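Local coordinates for protein saframycin Mx1 synthetase B (Legionella pneumophila subsp. pneumophila, PDB 3KXW) that belongs to the ANL clan of AMP-binding enzymes and holds 5'-O-[(S)-(dodecanoyloxy)(hydroxy)phosphoryl]adenosine in a ligand pocket, at residues Ala270-Val275 with Pro300-Thr305; Glu304-Phe309 with Phe323-Gly328; Asp15-Arg20 with Glu44-His49. All coordinates share one frame; numbering follows the deposited sequence.

Contact 1. Residues Ala270-Val275 with Pro300-Thr305. With 1ZZ (5'-O-[(S)-(dodecanoyloxy)(hydroxy)phosphoryl]adenosine), chain B.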
loop_
_atom_site.group_PDB
_atom_site.type_symbol
_atom_site.label_atom_id
_atom_site.label_comp_id
_atom_site.label_asym_id
_atom_site.label_seq_id
_atom_site.Cartn_x
_atom_site.Cartn_y
_atom_site.Cartn_z
ATOM N N ALA A 270 10.581 -3.275 0.419
ATOM C CA ALA A 270 10.513 -4.722 0.212
ATOM C C ALA A 270 11.707 -5.250 -0.597
ATOM O O ALA A 270 12.103 -6.424 -0.460
ATOM C CB ALA A 270 9.174 -5.117 -0.442
ATOM N N TYR A 271 12.292 -4.390 -1.425
ATOM C CA TYR A 271 13.494 -4.765 -2.157
ATOM C C TYR A 271 14.679 -4.926 -1.172
ATOM O O TYR A 271 15.451 -5.883 -1.257
ATOM C CB TYR A 271 13.767 -3.785 -3.324
ATOM C CG TYR A 271 12.654 -3.793 -4.378
ATOM C CD1 TYR A 271 12.522 -4.848 -5.265
ATOM C CD2 TYR A 271 11.740 -2.752 -4.458
ATOM C CE1 TYR A 271 11.503 -4.884 -6.219
ATOM C CE2 TYR A 271 10.710 -2.769 -5.401
ATOM C CZ TYR A 271 10.598 -3.837 -6.275
ATOM O OH TYR A 271 9.595 -3.863 -7.201
ATOM N N ASP A 272 14.785 -4.018 -0.211
ATOM C CA ASP A 272 15.805 -4.124 0.819
ATOM C C ASP A 272 15.582 -5.358 1.654
ATOM O O ASP A 272 16.526 -6.009 2.080
ATOM C CB ASP A 272 15.773 -2.917 1.742
ATOM C CG ASP A 272 16.386 -1.688 1.109
ATOM O OD1 ASP A 272 17.489 -1.785 0.541
ATOM O OD2 ASP A 272 15.744 -0.633 1.176
ATOM N N TYR A 273 14.316 -5.668 1.901
ATOM C CA TYR A 273 13.963 -6.803 2.741
ATOM C C TYR A 273 14.408 -8.109 2.081
ATOM O O TYR A 273 14.910 -9.011 2.761
ATOM C CB TYR A 273 12.459 -6.790 3.005
ATOM C CG TYR A 273 11.986 -7.735 4.077
ATOM C CD1 TYR A 273 12.194 -7.480 5.428
ATOM C CD2 TYR A 273 11.308 -8.878 3.731
ATOM C CE1 TYR A 273 11.737 -8.384 6.412
ATOM C CE2 TYR A 273 10.851 -9.746 4.672
ATOM C CZ TYR A 273 11.061 -9.516 6.004
ATOM O OH TYR A 273 10.553 -10.473 6.875
ATOM N N CYS A 274 14.198 -8.209 0.766
ATOM C CA CYS A 274 14.728 -9.346 -0.011
ATOM C C CYS A 274 16.241 -9.472 0.071
ATOM O O CYS A 274 16.766 -10.557 0.311
ATOM C CB CYS A 274 14.335 -9.233 -1.477
ATOM S SG CYS A 274 12.587 -9.566 -1.811
ATOM N N VAL A 275 16.937 -8.355 -0.128
ATOM C CA VAL A 275 18.389 -8.364 -0.047
ATOM C C VAL A 275 18.853 -8.835 1.330
ATOM O O VAL A 275 19.778 -9.643 1.446
ATOM C CB VAL A 275 18.969 -6.970 -0.357
ATOM C CG1 VAL A 275 20.460 -6.878 0.052
ATOM C CG2 VAL A 275 18.795 -6.642 -1.828
ATOM N N PRO A 300 9.145 6.844 -0.220
ATOM C CA PRO A 300 10.309 7.352 -0.962
ATOM C C PRO A 300 11.127 6.253 -1.639
ATOM O O PRO A 300 11.414 5.215 -1.072
ATOM C CB PRO A 300 11.108 8.082 0.110
ATOM C CG PRO A 300 10.066 8.554 1.048
ATOM C CD PRO A 300 9.065 7.424 1.124
ATOM N N VAL A 301 11.474 6.508 -2.887
ATOM C CA VAL A 301 12.155 5.538 -3.720
ATOM C C VAL A 301 13.681 5.786 -3.642
ATOM O O VAL A 301 14.149 6.913 -3.860
ATOM C CB VAL A 301 11.624 5.677 -5.164
ATOM C CG1 VAL A 301 12.442 4.826 -6.141
ATOM C CG2 VAL A 301 10.108 5.351 -5.211
ATOM N N ARG A 302 14.447 4.763 -3.281
ATOM C CA ARG A 302 15.890 4.942 -3.030
ATOM C C ARG A 302 16.794 4.282 -4.072
ATOM O O ARG A 302 16.657 3.108 -4.354
ATOM C CB ARG A 302 16.275 4.418 -1.637
ATOM C CG ARG A 302 15.464 5.027 -0.495
ATOM C CD ARG A 302 15.792 4.365 0.830
ATOM N NE ARG A 302 17.128 4.685 1.343
ATOM C CZ ARG A 302 18.202 3.896 1.255
ATOM N NH1 ARG A 302 18.142 2.735 0.622
ATOM N NH2 ARG A 302 19.360 4.278 1.792
ATOM N N GLU A 303 17.724 5.051 -4.635
ATOM C CA GLU A 303 18.735 4.492 -5.528
ATOM C C GLU A 303 19.525 3.366 -4.867
ATOM O O GLU A 303 19.721 2.319 -5.460
ATOM C CB GLU A 303 19.708 5.573 -6.009
ATOM C CG GLU A 303 20.981 4.989 -6.637
ATOM C CD GLU A 303 20.718 4.308 -7.971
ATOM O OE1 GLU A 303 19.697 4.636 -8.604
ATOM O OE2 GLU A 303 21.526 3.437 -8.376
ATOM N N GLU A 304 19.956 3.572 -3.625
ATOM C CA GLU A 304 20.763 2.557 -2.954
ATOM C C GLU A 304 20.011 1.210 -2.838
ATOM O O GLU A 304 20.588 0.152 -3.068
ATOM C CB GLU A 304 21.261 3.048 -1.585
ATOM C CG GLU A 304 22.122 2.020 -0.839
ATOM C CD GLU A 304 22.668 2.546 0.501
ATOM O OE1 GLU A 304 21.876 3.028 1.344
ATOM O OE2 GLU A 304 23.896 2.468 0.716
ATOM N N THR A 305 18.733 1.272 -2.472
ATOM C CA THR A 305 17.880 0.091 -2.447
ATOM C C THR A 305 17.873 -0.651 -3.760
ATOM O O THR A 305 18.030 -1.868 -3.789
ATOM C CB THR A 305 16.425 0.459 -2.111
ATOM O OG1 THR A 305 16.388 1.046 -0.811
ATOM C CG2 THR A 305 15.527 -0.782 -2.148
HETATM P P 1ZZ B . -1.592 6.089 -0.284
HETATM C C1 1ZZ B . 0.078 -2.859 -11.737
HETATM N N1 1ZZ B . 4.247 8.235 -1.903
HETATM O O1 1ZZ B . 0.927 4.860 -1.944
HETATM C C2 1ZZ B . 0.678 -2.031 -10.593
HETATM N N2 1ZZ B . 4.534 7.284 -3.906
HETATM O O2 1ZZ B . -1.371 5.266 -1.712
HETATM C C3 1ZZ B . 0.507 -0.523 -10.821
HETATM N N3 1ZZ B . 6.608 9.358 -1.704
HETATM O O3 1ZZ B . -2.782 6.907 -0.393
HETATM C C4 1ZZ B . 0.702 0.253 -9.510
HETATM N N4 1ZZ B . 7.978 8.868 -3.626
HETATM O O4 1ZZ B . -1.750 5.000 0.897
HETATM C C5 1ZZ B . 0.986 1.747 -9.736
HETATM N N5 1ZZ B . 7.278 7.655 -5.495
HETATM O O5 1ZZ B . -0.261 7.024 0.087
HETATM C C6 1ZZ B . 1.288 2.390 -8.375
HETATM O O6 1ZZ B . 2.446 7.823 -0.246
HETATM C C7 1ZZ B . 1.772 3.855 -8.236
HETATM O O7 1ZZ B . 3.240 10.586 0.204
HETATM C C8 1ZZ B . 2.190 4.386 -6.851
HETATM O O8 1ZZ B . 0.990 10.884 -0.788
HETATM C C9 1ZZ B . 0.933 4.819 -6.078
HETATM C C10 1ZZ B . 1.056 4.696 -4.540
HETATM C C11 1ZZ B . -0.358 4.895 -3.924
HETATM C C12 1ZZ B . -0.198 5.460 -2.500
HETATM C C13 1ZZ B . 0.254 7.957 -0.838
HETATM C C14 1ZZ B . 1.385 8.580 -0.304
HETATM C C15 1ZZ B . 1.809 9.873 -1.092
HETATM C C16 1ZZ B . 3.075 10.065 -0.767
HETATM C C17 1ZZ B . 3.558 8.697 -0.783
HETATM C C18 1ZZ B . 3.677 7.424 -2.965
HETATM C C19 1ZZ B . 5.774 7.993 -3.468
HETATM C C20 1ZZ B . 5.571 8.580 -2.326
HETATM C C21 1ZZ B . 7.775 9.468 -2.292
HETATM C C22 1ZZ B . 7.097 8.205 -4.175
HETATM O O HOH W 1 19.612 0.018 0.834
#

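Contact 2. Residues Glu304-Phe309 with Phe323-Gly328. With 1ZZ (5'-O-[(S)-(dodecanoyloxy)(hydroxy)phosphoryl]adenosine), chain B.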
loop_
_atom_site.group_PDB
_atom_site.type_symbol
_atom_site.label_atom_id
_atom_site.label_comp_id
_atom_site.label_asym_id
_atom_site.label_seq_id
_atom_site.Cartn_x
_atom_site.Cartn_y
_atom_site.Cartn_z
ATOM N N GLU A 304 19.956 3.572 -3.625
ATOM C CA GLU A 304 20.763 2.557 -2.954
ATOM C C GLU A 304 20.011 1.210 -2.838
ATOM O O GLU A 304 20.588 0.152 -3.068
ATOM C CB GLU A 304 21.261 3.048 -1.585
ATOM C CG GLU A 304 22.122 2.020 -0.839
ATOM C CD GLU A 304 22.668 2.546 0.501
ATOM O OE1 GLU A 304 21.876 3.028 1.344
ATOM O OE2 GLU A 304 23.896 2.468 0.716
ATOM N N THR A 305 18.733 1.272 -2.472
ATOM C CA THR A 305 17.880 0.091 -2.447
ATOM C C THR A 305 17.873 -0.651 -3.760
ATOM O O THR A 305 18.030 -1.868 -3.789
ATOM C CB THR A 305 16.425 0.459 -2.111
ATOM O OG1 THR A 305 16.388 1.046 -0.811
ATOM C CG2 THR A 305 15.527 -0.782 -2.148
HETATM N N MSE A 306 17.652 0.064 -4.855
HETATM C CA MSE A 306 17.532 -0.617 -6.137
HETATM C C MSE A 306 18.868 -1.167 -6.622
HETATM O O MSE A 306 18.920 -2.216 -7.268
HETATM C CB MSE A 306 16.867 0.276 -7.186
HETATM C CG MSE A 306 15.425 0.529 -6.819
HETATM SE SE MSE A 306 14.401 1.638 -8.037
HETATM C CE MSE A 306 15.230 3.332 -7.594
ATOM N N GLU A 307 19.942 -0.458 -6.308
ATOM C CA GLU A 307 21.261 -0.905 -6.731
ATOM C C GLU A 307 21.625 -2.162 -5.952
ATOM O O GLU A 307 22.125 -3.104 -6.543
ATOM C CB GLU A 307 22.303 0.209 -6.581
ATOM C CG GLU A 307 23.767 -0.200 -6.811
ATOM C CD GLU A 307 24.096 -0.674 -8.224
ATOM O OE1 GLU A 307 23.297 -0.497 -9.162
ATOM O OE2 GLU A 307 25.198 -1.233 -8.403
ATOM N N HIS A 308 21.352 -2.177 -4.640
ATOM C CA HIS A 308 21.565 -3.364 -3.807
ATOM C C HIS A 308 20.801 -4.552 -4.342
ATOM O O HIS A 308 21.328 -5.652 -4.400
ATOM C CB HIS A 308 21.104 -3.151 -2.368
ATOM C CG HIS A 308 22.034 -2.334 -1.531
ATOM N ND1 HIS A 308 21.816 -2.113 -0.190
ATOM C CD2 HIS A 308 23.178 -1.679 -1.841
ATOM C CE1 HIS A 308 22.787 -1.357 0.295
ATOM N NE2 HIS A 308 23.624 -1.076 -0.687
ATOM N N PHE A 309 19.545 -4.329 -4.713
ATOM C CA PHE A 309 18.709 -5.411 -5.205
ATOM C C PHE A 309 19.220 -5.920 -6.552
ATOM O O PHE A 309 19.248 -7.125 -6.811
ATOM C CB PHE A 309 17.255 -4.944 -5.352
ATOM C CG PHE A 309 16.311 -6.060 -5.667
ATOM C CD1 PHE A 309 15.739 -6.796 -4.646
ATOM C CD2 PHE A 309 16.020 -6.387 -6.979
ATOM C CE1 PHE A 309 14.854 -7.854 -4.914
ATOM C CE2 PHE A 309 15.154 -7.449 -7.266
ATOM C CZ PHE A 309 14.560 -8.169 -6.232
ATOM N N PHE A 323 13.297 -1.815 -13.144
ATOM C CA PHE A 323 12.801 -1.014 -12.023
ATOM C C PHE A 323 12.005 0.151 -12.537
ATOM O O PHE A 323 12.453 0.847 -13.454
ATOM C CB PHE A 323 13.942 -0.492 -11.152
ATOM C CG PHE A 323 14.300 -1.400 -10.016
ATOM C CD1 PHE A 323 13.351 -1.747 -9.060
ATOM C CD2 PHE A 323 15.590 -1.878 -9.865
ATOM C CE1 PHE A 323 13.696 -2.555 -7.990
ATOM C CE2 PHE A 323 15.924 -2.699 -8.819
ATOM C CZ PHE A 323 14.974 -3.024 -7.861
ATOM N N TYR A 324 10.830 0.370 -11.936
ATOM C CA TYR A 324 9.884 1.360 -12.434
ATOM C C TYR A 324 9.343 2.167 -11.265
ATOM O O TYR A 324 8.302 1.816 -10.706
ATOM C CB TYR A 324 8.723 0.665 -13.154
ATOM C CG TYR A 324 7.780 1.601 -13.879
ATOM C CD1 TYR A 324 8.028 1.990 -15.182
ATOM C CD2 TYR A 324 6.638 2.089 -13.254
ATOM C CE1 TYR A 324 7.160 2.834 -15.865
ATOM C CE2 TYR A 324 5.754 2.947 -13.931
ATOM C CZ TYR A 324 6.034 3.321 -15.235
ATOM O OH TYR A 324 5.177 4.174 -15.893
ATOM N N PRO A 325 10.061 3.243 -10.890
ATOM C CA PRO A 325 9.582 4.163 -9.857
ATOM C C PRO A 325 8.273 4.783 -10.312
ATOM O O PRO A 325 8.102 5.054 -11.496
ATOM C CB PRO A 325 10.686 5.226 -9.784
ATOM C CG PRO A 325 11.905 4.539 -10.313
ATOM C CD PRO A 325 11.404 3.597 -11.374
ATOM N N CYS A 326 7.345 4.989 -9.387
ATOM C CA CYS A 326 6.081 5.638 -9.741
ATOM C C CYS A 326 5.533 6.321 -8.508
ATOM O O CYS A 326 5.898 5.968 -7.382
ATOM C CB CYS A 326 5.056 4.616 -10.293
ATOM S SG CYS A 326 4.906 3.068 -9.385
ATOM N N TYR A 327 4.636 7.276 -8.717
ATOM C CA TYR A 327 4.085 8.056 -7.610
ATOM C C TYR A 327 2.562 8.090 -7.731
ATOM O O TYR A 327 2.026 8.076 -8.826
ATOM C CB TYR A 327 4.639 9.483 -7.656
ATOM C CG TYR A 327 3.835 10.491 -6.840
ATOM C CD1 TYR A 327 4.019 10.614 -5.472
ATOM C CD2 TYR A 327 2.893 11.314 -7.448
ATOM C CE1 TYR A 327 3.293 11.541 -4.718
ATOM C CE2 TYR A 327 2.168 12.231 -6.693
ATOM C CZ TYR A 327 2.380 12.347 -5.349
ATOM O OH TYR A 327 1.643 13.268 -4.630
ATOM N N GLY A 328 1.884 8.099 -6.599
ATOM C CA GLY A 328 0.438 8.260 -6.597
ATOM C C GLY A 328 -0.105 8.272 -5.182
ATOM O O GLY A 328 0.657 8.197 -4.211
HETATM P P 1ZZ B . -1.592 6.089 -0.284
HETATM C C1 1ZZ B . 0.078 -2.859 -11.737
HETATM N N1 1ZZ B . 4.247 8.235 -1.903
HETATM O O1 1ZZ B . 0.927 4.860 -1.944
HETATM C C2 1ZZ B . 0.678 -2.031 -10.593
HETATM N N2 1ZZ B . 4.534 7.284 -3.906
HETATM O O2 1ZZ B . -1.371 5.266 -1.712
HETATM C C3 1ZZ B . 0.507 -0.523 -10.821
HETATM N N3 1ZZ B . 6.608 9.358 -1.704
HETATM O O3 1ZZ B . -2.782 6.907 -0.393
HETATM C C4 1ZZ B . 0.702 0.253 -9.510
HETATM N N4 1ZZ B . 7.978 8.868 -3.626
HETATM O O4 1ZZ B . -1.750 5.000 0.897
HETATM C C5 1ZZ B . 0.986 1.747 -9.736
HETATM N N5 1ZZ B . 7.278 7.655 -5.495
HETATM O O5 1ZZ B . -0.261 7.024 0.087
HETATM C C6 1ZZ B . 1.288 2.390 -8.375
HETATM O O6 1ZZ B . 2.446 7.823 -0.246
HETATM C C7 1ZZ B . 1.772 3.855 -8.236
HETATM O O7 1ZZ B . 3.240 10.586 0.204
HETATM C C8 1ZZ B . 2.190 4.386 -6.851
HETATM O O8 1ZZ B . 0.990 10.884 -0.788
HETATM C C9 1ZZ B . 0.933 4.819 -6.078
HETATM C C10 1ZZ B . 1.056 4.696 -4.540
HETATM C C11 1ZZ B . -0.358 4.895 -3.924
HETATM C C12 1ZZ B . -0.198 5.460 -2.500
HETATM C C13 1ZZ B . 0.254 7.957 -0.838
HETATM C C14 1ZZ B . 1.385 8.580 -0.304
HETATM C C15 1ZZ B . 1.809 9.873 -1.092
HETATM C C16 1ZZ B . 3.075 10.065 -0.767
HETATM C C17 1ZZ B . 3.558 8.697 -0.783
HETATM C C18 1ZZ B . 3.677 7.424 -2.965
HETATM C C19 1ZZ B . 5.774 7.993 -3.468
HETATM C C20 1ZZ B . 5.571 8.580 -2.326
HETATM C C21 1ZZ B . 7.775 9.468 -2.292
HETATM C C22 1ZZ B . 7.097 8.205 -4.175
#

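Contact 3. Residues Asp15-Arg20 with Glu44-His49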
loop_
_atom_site.group_PDB
_atom_site.type_symbol
_atom_site.label_atom_id
_atom_site.label_comp_id
_atom_site.label_asym_id
_atom_site.label_seq_id
_atom_site.Cartn_x
_atom_site.Cartn_y
_atom_site.Cartn_z
ATOM N N ASP A 15 -19.669 -4.117 -15.869
ATOM C CA ASP A 15 -19.956 -4.523 -17.248
ATOM C C ASP A 15 -18.739 -5.075 -17.961
ATOM O O ASP A 15 -18.863 -5.934 -18.846
ATOM C CB ASP A 15 -20.610 -3.386 -18.035
ATOM C CG ASP A 15 -22.044 -3.161 -17.611
ATOM O OD1 ASP A 15 -22.667 -4.130 -17.100
ATOM O OD2 ASP A 15 -22.539 -2.034 -17.789
ATOM N N VAL A 16 -17.556 -4.598 -17.579
ATOM C CA VAL A 16 -16.336 -5.174 -18.123
ATOM C C VAL A 16 -16.236 -6.649 -17.735
ATOM O O VAL A 16 -15.933 -7.508 -18.579
ATOM C CB VAL A 16 -15.069 -4.433 -17.659
ATOM C CG1 VAL A 16 -13.814 -5.200 -18.130
ATOM C CG2 VAL A 16 -15.071 -3.004 -18.197
ATOM N N VAL A 17 -16.464 -6.952 -16.454
ATOM C CA VAL A 17 -16.381 -8.339 -15.995
ATOM C C VAL A 17 -17.464 -9.197 -16.660
ATOM O O VAL A 17 -17.190 -10.309 -17.109
ATOM C CB VAL A 17 -16.485 -8.458 -14.457
ATOM C CG1 VAL A 17 -16.542 -9.923 -14.035
ATOM C CG2 VAL A 17 -15.293 -7.767 -13.803
ATOM N N ARG A 18 -18.684 -8.674 -16.715
ATOM C CA ARG A 18 -19.791 -9.392 -17.369
ATOM C C ARG A 18 -19.446 -9.765 -18.811
ATOM O O ARG A 18 -19.712 -10.884 -19.242
ATOM C CB ARG A 18 -21.090 -8.573 -17.363
ATOM C CG ARG A 18 -21.810 -8.528 -15.997
ATOM C CD ARG A 18 -23.136 -7.734 -16.045
ATOM N NE ARG A 18 -24.086 -8.243 -17.059
ATOM C CZ ARG A 18 -24.369 -7.631 -18.212
ATOM N NH1 ARG A 18 -23.788 -6.475 -18.532
ATOM N NH2 ARG A 18 -25.252 -8.166 -19.062
ATOM N N LEU A 19 -18.880 -8.813 -19.549
ATOM C CA LEU A 19 -18.571 -9.014 -20.962
ATOM C C LEU A 19 -17.405 -9.978 -21.154
ATOM O O LEU A 19 -17.444 -10.855 -22.014
ATOM C CB LEU A 19 -18.288 -7.685 -21.649
ATOM C CG LEU A 19 -18.176 -7.764 -23.174
ATOM C CD1 LEU A 19 -19.460 -8.322 -23.773
ATOM C CD2 LEU A 19 -17.877 -6.375 -23.767
ATOM N N ARG A 20 -16.363 -9.819 -20.353
ATOM C CA ARG A 20 -15.272 -10.783 -20.391
ATOM C C ARG A 20 -15.747 -12.208 -20.121
ATOM O O ARG A 20 -15.244 -13.147 -20.729
ATOM C CB ARG A 20 -14.167 -10.398 -19.419
ATOM C CG ARG A 20 -13.375 -9.190 -19.920
ATOM C CD ARG A 20 -12.015 -9.046 -19.261
ATOM N NE ARG A 20 -11.314 -7.870 -19.764
ATOM C CZ ARG A 20 -10.661 -7.783 -20.918
ATOM N NH1 ARG A 20 -10.588 -8.815 -21.764
ATOM N NH2 ARG A 20 -10.072 -6.639 -21.236
ATOM N N GLU A 44 -15.780 -16.559 -15.947
ATOM C CA GLU A 44 -17.127 -17.092 -15.735
ATOM C C GLU A 44 -17.406 -17.236 -14.246
ATOM O O GLU A 44 -18.476 -16.870 -13.766
ATOM C CB GLU A 44 -17.290 -18.440 -16.439
ATOM C CG GLU A 44 -18.577 -19.180 -16.126
ATOM C CD GLU A 44 -18.665 -20.473 -16.911
ATOM O OE1 GLU A 44 -18.253 -21.518 -16.379
ATOM O OE2 GLU A 44 -19.109 -20.435 -18.075
ATOM N N GLN A 45 -16.444 -17.775 -13.512
ATOM C CA GLN A 45 -16.632 -18.004 -12.072
ATOM C C GLN A 45 -16.731 -16.698 -11.273
ATOM O O GLN A 45 -17.613 -16.529 -10.413
ATOM C CB GLN A 45 -15.500 -18.866 -11.511
ATOM C CG GLN A 45 -15.513 -20.324 -11.982
ATOM C CD GLN A 45 -14.314 -21.102 -11.449
ATOM O OE1 GLN A 45 -13.166 -20.710 -11.655
ATOM N NE2 GLN A 45 -14.584 -22.210 -10.755
ATOM N N LEU A 46 -15.810 -15.781 -11.550
ATOM C CA LEU A 46 -15.826 -14.487 -10.888
ATOM C C LEU A 46 -17.179 -13.783 -11.079
ATOM O O LEU A 46 -17.797 -13.299 -10.129
ATOM C CB LEU A 46 -14.675 -13.638 -11.435
ATOM C CG LEU A 46 -14.507 -12.223 -10.903
ATOM C CD1 LEU A 46 -14.316 -12.230 -9.392
ATOM C CD2 LEU A 46 -13.353 -11.492 -11.622
ATOM N N ASP A 47 -17.641 -13.721 -12.317
ATOM C CA ASP A 47 -18.957 -13.153 -12.623
ATOM C C ASP A 47 -20.104 -13.887 -11.876
ATOM O O ASP A 47 -21.007 -13.243 -11.303
ATOM C CB ASP A 47 -19.156 -13.224 -14.143
ATOM C CG ASP A 47 -20.484 -12.665 -14.609
ATOM O OD1 ASP A 47 -20.794 -11.500 -14.311
ATOM O OD2 ASP A 47 -21.190 -13.399 -15.323
ATOM N N GLN A 48 -20.083 -15.218 -11.867
ATOM C CA GLN A 48 -21.143 -15.958 -11.168
ATOM C C GLN A 48 -21.129 -15.701 -9.645
ATOM O O GLN A 48 -22.185 -15.473 -9.041
ATOM C CB GLN A 48 -21.111 -17.474 -11.472
ATOM C CG GLN A 48 -21.584 -17.858 -12.900
ATOM C CD GLN A 48 -22.941 -17.270 -13.259
ATOM O OE1 GLN A 48 -23.054 -16.457 -14.176
ATOM N NE2 GLN A 48 -23.979 -17.699 -12.562
ATOM N N HIS A 49 -19.947 -15.748 -9.025
ATOM C CA HIS A 49 -19.839 -15.427 -7.594
ATOM C C HIS A 49 -20.308 -14.009 -7.276
ATOM O O HIS A 49 -21.069 -13.800 -6.341
ATOM C CB HIS A 49 -18.411 -15.655 -7.065
ATOM C CG HIS A 49 -18.093 -17.098 -6.835
ATOM N ND1 HIS A 49 -18.579 -17.801 -5.754
ATOM C CD2 HIS A 49 -17.364 -17.980 -7.559
ATOM C CE1 HIS A 49 -18.156 -19.052 -5.816
ATOM N NE2 HIS A 49 -17.424 -19.191 -6.906
HETATM O O HOH W 2 -21.339 -12.591 -18.056
#

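Contact 1. Residues Ala270-Val275 with Pro300-Thr305
Thr-305 and Asp-272 meet through one short hydrogen bond. The hydroxyl OG1 of Thr-305 donates to OD2 of Asp-272 at 2.7 Å. It reaches the syn side of that oxygen, 23° out of the carboxylate plane. The two side chains cross at about a right angle, and the methyl CG2 of Thr-305 lies against the same carboxylate. That methyl also touches CB of Tyr-271 at 3.7 Å. It can do so because Thr-305 has CG2 anti to its backbone nitrogen, while OG1 sits on the nitrogen side (chi1 -62°).

Arg-302, the N-cap residue of helix 303-313, forms the next shell. Its NH1 donates to OG1 of Thr-305 at 2.8 Å, exactly in the guanidinium plane. Its NH2 makes a salt bridge with OE1 of Glu-304, also 2.8 Å long and received on the anti lone pair. These two in-plane bonds, made at different edges, fix the rotation of the guanidinium. NH1 stays 4.2 Å from OD2 of Asp-272, beyond a salt bridge. A water closes the gap: it donates to OD1 of Asp-272 and accepts from NH1.

Further out, Asn-268 ND2 also bonds Thr-305 OG1, and Glu-499 pairs with NE of Arg-302. The hydroxyl of Tyr-271 bonds the carbonyl of Phe-295. At the other end of 300-305, Pro-300 and Val-301 line the ligand pocket, with CG2 of Val-301 3.7 Å from N5 of 1ZZ.

The buried hydroxyl of Thr-305 thus has three polar partners, and the nearby arginine probably favours a charged Asp-272.

Contact 2. Residues Glu304-Phe309 with Phe323-Gly328
Helix 303-313 and strand 323-328 are the last two elements of a beta-alpha-beta unit that starts with strand 293-296. In this contact their short segments run nearly antiparallel, at 162°, with the axes 10.9 Å apart at the closest.

Met-306, present as selenomethionine, lies across one face of the Phe-323 ring. Its CG sits almost exactly above the ring centre, 3.5 Å from the centroid, in a CH-pi contact. The SE atom is over the same face, displaced toward CG and CD1 of the ring, 4.0 Å from the centroid. This is a Met-aromatic contact. CB lies over the same face, near the CD2-CE2 side, 3.5 Å from CE2 of Phe-323. The chain is extended at chi2 (180°), which carries CB, CG and SE in turn across the ring.

Phe-309 meets the far end of the same ring. Its CD2 is 3.6 Å from CZ of Phe-323, and its CB lies at the ring edge, in plane. The two ring planes are inclined at 71°. No hydrogen bond joins the segments. Pro-325 adds a looser touch, with CG 4.5 Å from SE of Met-306.

Further along the strand, O of Cys-326 accepts a hydrogen bond from N5 of 1ZZ at 2.9 Å. The strand therefore meets the helix at its start and the ligand near its end.

On the sheet, strand 323-328 lies between strands 293-296 and 335-338. Helix 269-277 packs beside helix 303-313, with Cys-274 touching Phe-309.

Contact 3. Residues Asp15-Arg20 with Glu44-His49
Arg-18 and Asp-47 cross at a slant, and they do not meet through their charges. The aliphatic part of the arginine does the touching: its CG lies 3.6 Å from OD1 of Asp-47. The guanidinium leads away from the aspartate, with its plane turned 58° from that of the carboxylate. NE of Arg-18 remains 5.4 Å from OD1, so the opposite charges are near but make no salt bridge.

The arginine head belongs to its own helix. A bend at chi3 (56°) brings NH1 back toward Asp-15, one turn earlier. NH1 donates to OD1 of Asp-15 at 3.0 Å, from well above the carboxylate plane.

Both carboxylate oxygens of Asp-47 have partners. A water donates to its OD2 at 2.9 Å and to the carbonyl O of Arg-18 at 2.6 Å, so it bridges the two helices. OD2 also makes a salt bridge with Lys-51, one turn further along helix 43-59. OD1 is bonded by the hydroxyl of Tyr-87.

The contact is a crossing of two helices in the AMP-binding region, helix 13-23 over helix 43-59. The axes of the segments approach to 8.9 Å, with a signed crossing angle of -130°. The backbones come nearest at Arg-18 and Asp-47.

The apolar side of the crossing rests on Val-17. Its CG1 points between two residues of the other helix, 4.2 Å from CB of Asp-47 and 4.3 Å from CD2 of Leu-46. These are loose contacts. Ile-231 of helix 220-233 touches both Val-17 and Leu-46, and Tyr-87 of helix 76-87 lies against Val-17 and Arg-18.

Overall arrangement
Contact 3 comes first along the chain, then contact 1, then contact 2. All three belong to the AMP-binding part of the enzyme. Contacts 1 and 2 are neighbours, with centres about 7 Å apart. They share Glu-304 and Thr-305 on helix 303-313, which meets helix 269-277 in one contact and strand 323-328 in the other. They also touch directly, as where Tyr-271 packs on Phe-323. Both reach 1ZZ, through the loop before helix 303-313 and through the end of strand 323-328. Contact 3 is remote: its centre is about 37 Å from that of contact 1 and 35 Å from that of contact 2. It joins two N-terminal helices.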